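Local coordinates for protein trans-4-hydroxy-L-proline dehydratase (Clostridioides difficile 70-100-2010, PDB 6VXC) that catalyses the radical dehydration of trans-4-hydroxy-L-proline to (S)-1-pyrroline-5-carboxylate as a glycyl radical enzyme in the anaerobic breakdown of hydroxyproline, at residues A[118-122]-A[123-127]; A[786-790]-A[791-795]. All blocks are in the same frame, centred on the assembly; numbering follows the deposited sequence.

Contact 1: A[118-122]-A[123-127]; sequences HNRDI and INFSV
His118 and Arg120 grip the returning backbone of a local chain reversal that follows helix 111-119 and leads toward helix 129-143. At the open end of the loop the amide N of Val127 donates to ND1 of His118, 2.9 Å away; the bond is nearly straight, 173° at the hydrogen, and lies in the ring plane. As the acceptor of this bond, ND1 is probably the unprotonated ring nitrogen. His118 CG is anti to its backbone N, which sends the imidazole past Ser126 so that its ND1 edge faces that amide. Beside it, His118 CA makes a CA-H...O contact with Phe125 O at 3.1 Å. Nearer the bend, Arg120 NH1 reaches Ile123 O at 2.8 Å, with the carbonyl oxygen in the guanidinium plane but the donor tilted 29° from the carbonyl plane. Arg120 CG passes 3.9 Å from Asn124 CB; beyond it a bend at chi3 (69°) turns the guanidinium to Ile123 O, while NH2 is engaged by Lys346 O. One water bridges the limbs: it donates to His118 O, accepts from Asn124 ND2 and also bonds Ser126 OG. The same water sits 4.1 Å above the centre of one imidazole face. On the buried side, Phe125 packs against Ile43 and Tyr357, and Ile123 against Leu351. Ile123 itself has left-handed backbone angles where the chain turns back. The arrangement is a loop reversal after a helix, held by side-chain-to-backbone bonds, within the pyruvate formate lyase-like region and away from the annotated catalytic residues.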
loop_
_atom_site.group_PDB
_atom_site.type_symbol
_atom_site.label_atom_id
_atom_site.label_comp_id
_atom_site.label_asym_id
_atom_site.label_seq_id
_atom_site.Cartn_x
_atom_site.Cartn_y
_atom_site.Cartn_z
ATOM N N HIS A 118 -1.865 10.371 20.807
ATOM C CA HIS A 118 -2.401 11.707 21.019
ATOM C C HIS A 118 -1.281 12.737 21.079
ATOM O O HIS A 118 -1.429 13.852 20.573
ATOM C CB HIS A 118 -3.230 11.740 22.300
ATOM C CG HIS A 118 -3.881 13.057 22.569
ATOM N ND1 HIS A 118 -5.173 13.342 22.189
ATOM C CD2 HIS A 118 -3.410 14.179 23.166
ATOM C CE1 HIS A 118 -5.475 14.575 22.553
ATOM N NE2 HIS A 118 -4.422 15.104 23.147
ATOM N N ASN A 119 -0.152 12.381 21.684
ATOM C CA ASN A 119 0.882 13.354 21.976
ATOM C C ASN A 119 2.094 13.284 21.067
ATOM O O ASN A 119 2.916 14.193 21.124
ATOM C CB ASN A 119 1.344 13.200 23.432
ATOM C CG ASN A 119 0.272 13.571 24.410
ATOM O OD1 ASN A 119 -0.041 14.740 24.558
ATOM N ND2 ASN A 119 -0.340 12.579 25.045
ATOM N N ARG A 120 2.198 12.271 20.204
ATOM C CA ARG A 120 3.361 12.118 19.341
ATOM C C ARG A 120 3.541 13.323 18.411
ATOM O O ARG A 120 2.610 14.077 18.105
ATOM C CB ARG A 120 3.286 10.846 18.479
ATOM C CG ARG A 120 2.065 10.771 17.591
ATOM C CD ARG A 120 2.139 9.694 16.499
ATOM N NE ARG A 120 2.100 8.344 16.985
ATOM C CZ ARG A 120 1.336 7.366 16.512
ATOM N NH1 ARG A 120 0.496 7.552 15.494
ATOM N NH2 ARG A 120 1.432 6.186 17.081
ATOM N N ASP A 121 4.770 13.438 17.918
ATOM C CA ASP A 121 5.227 14.582 17.147
ATOM C C ASP A 121 4.616 14.608 15.744
ATOM O O ASP A 121 4.136 15.649 15.287
ATOM C CB ASP A 121 6.750 14.471 17.076
ATOM C CG ASP A 121 7.423 15.728 16.629
ATOM O OD1 ASP A 121 6.732 16.628 16.108
ATOM O OD2 ASP A 121 8.670 15.792 16.790
ATOM N N ILE A 122 4.581 13.467 15.069
ATOM C CA ILE A 122 4.008 13.369 13.735
ATOM C C ILE A 122 3.015 12.218 13.689
ATOM O O ILE A 122 3.099 11.259 14.464
ATOM C CB ILE A 122 5.090 13.206 12.644
ATOM C CG1 ILE A 122 6.070 12.090 13.019
ATOM C CG2 ILE A 122 5.787 14.538 12.376
ATOM C CD1 ILE A 122 7.156 11.878 12.004
ATOM N N ILE A 123 2.055 12.337 12.779
ATOM C CA ILE A 123 1.004 11.351 12.573
ATOM C C ILE A 123 0.252 11.139 13.879
ATOM O O ILE A 123 -0.090 10.008 14.237
ATOM C CB ILE A 123 1.576 10.025 12.022
ATOM C CG1 ILE A 123 2.759 10.295 11.084
ATOM C CG2 ILE A 123 0.491 9.216 11.304
ATOM C CD1 ILE A 123 2.413 11.116 9.881
ATOM N N ASN A 124 -0.048 12.231 14.571
ATOM C CA ASN A 124 -0.821 12.160 15.800
ATOM C C ASN A 124 -2.303 12.020 15.494
ATOM O O ASN A 124 -2.784 12.448 14.446
ATOM C CB ASN A 124 -0.595 13.406 16.653
ATOM C CG ASN A 124 -0.927 14.678 15.902
ATOM O OD1 ASN A 124 -0.226 15.050 14.967
ATOM N ND2 ASN A 124 -2.002 15.347 16.300
ATOM N N PHE A 125 -3.013 11.372 16.417
ATOM C CA PHE A 125 -4.468 11.270 16.412
ATOM C C PHE A 125 -4.985 11.737 17.766
ATOM O O PHE A 125 -4.532 11.240 18.807
ATOM C CB PHE A 125 -4.924 9.828 16.175
ATOM C CG PHE A 125 -4.794 9.359 14.762
ATOM C CD1 PHE A 125 -3.568 8.935 14.265
ATOM C CD2 PHE A 125 -5.911 9.289 13.941
ATOM C CE1 PHE A 125 -3.452 8.482 12.973
ATOM C CE2 PHE A 125 -5.804 8.837 12.642
ATOM C CZ PHE A 125 -4.573 8.426 12.158
ATOM N N SER A 126 -5.956 12.646 17.762
ATOM C CA SER A 126 -6.530 13.112 19.018
ATOM C C SER A 126 -7.445 12.045 19.599
ATOM O O SER A 126 -8.253 11.455 18.883
ATOM C CB SER A 126 -7.306 14.407 18.812
ATOM O OG SER A 126 -6.398 15.464 18.585
ATOM N N VAL A 127 -7.310 11.797 20.898
ATOM C CA VAL A 127 -8.146 10.847 21.625
ATOM C C VAL A 127 -8.928 11.648 22.657
ATOM O O VAL A 127 -8.362 12.101 23.655
ATOM C CB VAL A 127 -7.312 9.746 22.294
ATOM C CG1 VAL A 127 -8.215 8.696 22.937
ATOM C CG2 VAL A 127 -6.361 9.115 21.286
HETATM O O HOH W 1 -3.345 15.010 18.818
#

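Contact 2: A[786-790]-A[791-795]; sequences YSDHF and NNLSR
Asn791 follows Phe790 in a short 3-10 turn that carries the chain off the end of strand 787-789, and its ND2 reaches away to Pro773 O. Asn792 ties the turn back to the strand twice. Its backbone N donates to His789 O at 2.9 Å, coming from above the carbonyl plane, and its ND2 donates to Asp788 OD1 at 3.1 Å. This second bond is almost straight, 173° at the hydrogen, and lies in the amide plane. It meets OD1 on the syn side, 33° out of the carboxylate plane. The two flat groups are turned 70° against each other. With CG anti to the carbonyl carbon, the amide leans back over the strand end, bringing Asn792 ND2 to 3.8 Å from His789 CB. Asp788 OD1 also takes a weak bond from His789 N, while OD2 is held by Thr356 OG1, so both carboxylate oxygens are engaged. Leu793 donates its backbone N to Phe790 O at 3.1 Å, again from above the carbonyl plane, and packs its side chain against the turn: CG lies 3.6 Å from His789 O, and CD1 approaches Phe790 CD1 at 4.3 Å. Ser794 then caps helix 795-803 through its OG, which accepts from Leu797 N, and Arg795 opens that helix with a salt bridge to Asp799. The turn thus joins the two-stranded antiparallel sheet of 780-782 and 787-789 to helix 795-803, with Phe790 packed on helix 763-771 and Leu793 touching Val781 of strand 780-782 and Ile801 of helix 795-803.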
loop_
_atom_site.group_PDB
_atom_site.type_symbol
_atom_site.label_atom_id
_atom_site.label_comp_id
_atom_site.label_asym_id
_atom_site.label_seq_id
_atom_site.Cartn_x
_atom_site.Cartn_y
_atom_site.Cartn_z
ATOM N N TYR A 786 4.011 7.009 -2.800
ATOM C CA TYR A 786 2.947 7.905 -2.360
ATOM C C TYR A 786 3.524 9.288 -2.106
ATOM O O TYR A 786 4.725 9.450 -1.908
ATOM C CB TYR A 786 2.262 7.415 -1.092
ATOM C CG TYR A 786 3.119 7.522 0.147
ATOM C CD1 TYR A 786 4.190 6.662 0.344
ATOM C CD2 TYR A 786 2.873 8.497 1.108
ATOM C CE1 TYR A 786 4.967 6.745 1.480
ATOM C CE2 TYR A 786 3.650 8.596 2.249
ATOM C CZ TYR A 786 4.699 7.714 2.422
ATOM O OH TYR A 786 5.483 7.792 3.544
ATOM N N SER A 787 2.637 10.270 -2.059
ATOM C CA SER A 787 2.980 11.648 -1.745
ATOM C C SER A 787 2.473 12.000 -0.357
ATOM O O SER A 787 1.486 11.433 0.122
ATOM C CB SER A 787 2.395 12.625 -2.780
ATOM O OG SER A 787 2.881 12.338 -4.076
ATOM N N ASP A 788 3.168 12.922 0.296
ATOM C CA ASP A 788 2.790 13.327 1.643
ATOM C C ASP A 788 3.268 14.748 1.887
ATOM O O ASP A 788 4.162 15.239 1.208
ATOM C CB ASP A 788 3.378 12.368 2.700
ATOM C CG ASP A 788 2.522 12.283 3.965
ATOM O OD1 ASP A 788 1.714 13.207 4.218
ATOM O OD2 ASP A 788 2.666 11.276 4.706
ATOM N N HIS A 789 2.676 15.397 2.882
ATOM C CA HIS A 789 3.187 16.691 3.312
ATOM C C HIS A 789 4.587 16.544 3.890
ATOM O O HIS A 789 4.851 15.644 4.690
ATOM C CB HIS A 789 2.253 17.320 4.345
ATOM C CG HIS A 789 1.001 17.877 3.754
ATOM N ND1 HIS A 789 -0.148 17.133 3.611
ATOM C CD2 HIS A 789 0.725 19.098 3.239
ATOM C CE1 HIS A 789 -1.081 17.873 3.041
ATOM N NE2 HIS A 789 -0.580 19.072 2.809
ATOM N N PHE A 790 5.495 17.408 3.427
ATOM C CA PHE A 790 6.860 17.440 3.926
ATOM C C PHE A 790 6.907 17.552 5.450
ATOM O O PHE A 790 7.723 16.894 6.100
ATOM C CB PHE A 790 7.603 18.602 3.241
ATOM C CG PHE A 790 9.063 18.703 3.582
ATOM C CD1 PHE A 790 9.977 17.815 3.049
ATOM C CD2 PHE A 790 9.531 19.749 4.372
ATOM C CE1 PHE A 790 11.332 17.920 3.352
ATOM C CE2 PHE A 790 10.883 19.873 4.669
ATOM C CZ PHE A 790 11.781 18.962 4.168
ATOM N N ASN A 791 6.004 18.338 6.034
ATOM C CA ASN A 791 5.940 18.525 7.481
ATOM C C ASN A 791 5.487 17.272 8.236
ATOM O O ASN A 791 5.604 17.249 9.463
ATOM C CB ASN A 791 4.989 19.682 7.843
ATOM C CG ASN A 791 5.570 21.054 7.530
ATOM O OD1 ASN A 791 6.766 21.200 7.267
ATOM N ND2 ASN A 791 4.722 22.084 7.615
ATOM N N ASN A 792 4.936 16.263 7.559
ATOM C CA ASN A 792 4.585 15.000 8.206
ATOM C C ASN A 792 5.765 14.045 8.314
ATOM O O ASN A 792 5.601 12.948 8.848
ATOM C CB ASN A 792 3.455 14.286 7.459
ATOM C CG ASN A 792 2.097 14.909 7.731
ATOM O OD1 ASN A 792 1.902 15.572 8.736
ATOM N ND2 ASN A 792 1.147 14.675 6.835
ATOM N N LEU A 793 6.927 14.415 7.800
ATOM C CA LEU A 793 8.064 13.521 7.735
ATOM C C LEU A 793 9.063 13.835 8.849
ATOM O O LEU A 793 9.255 14.993 9.223
ATOM C CB LEU A 793 8.732 13.630 6.367
ATOM C CG LEU A 793 7.776 13.669 5.159
ATOM C CD1 LEU A 793 8.568 13.880 3.904
ATOM C CD2 LEU A 793 6.918 12.395 5.040
ATOM N N SER A 794 9.686 12.793 9.388
ATOM C CA SER A 794 10.761 13.001 10.340
ATOM C C SER A 794 11.914 13.737 9.662
ATOM O O SER A 794 12.050 13.741 8.438
ATOM C CB SER A 794 11.279 11.669 10.879
ATOM O OG SER A 794 12.110 11.034 9.916
ATOM N N ARG A 795 12.749 14.373 10.479
ATOM C CA ARG A 795 13.932 15.040 9.947
ATOM C C ARG A 795 14.797 14.068 9.137
ATOM O O ARG A 795 15.358 14.433 8.099
ATOM C CB ARG A 795 14.729 15.665 11.095
ATOM C CG ARG A 795 16.057 16.235 10.677
ATOM C CD ARG A 795 15.900 17.336 9.654
ATOM N NE ARG A 795 17.208 17.701 9.120
ATOM C CZ ARG A 795 17.872 18.813 9.401
ATOM N NH1 ARG A 795 17.343 19.725 10.212
ATOM N NH2 ARG A 795 19.069 19.002 8.860
#

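Both contacts are partly buried turns that end one regular element, yet they are held differently. In contact 1, after a helix, a histidine and an arginine bind main-chain atoms and a water bridges the limbs; in contact 2, after a strand, 3-10 backbone bonds are reinforced by a carboxylate-amide pair. Contact 2 lies nearer the chain centre, about 16 Å against about 22 Å between centres, and none of its touching residues is exposed. It directly follows Gly785, which carries the radical in the active enzyme but not in this structure. The two meet where Ile122 CD1 packs 3.7 Å from Asn792 O, joining regions distant in sequence through van der Waals contact of isoleucine methyls with main-chain atoms.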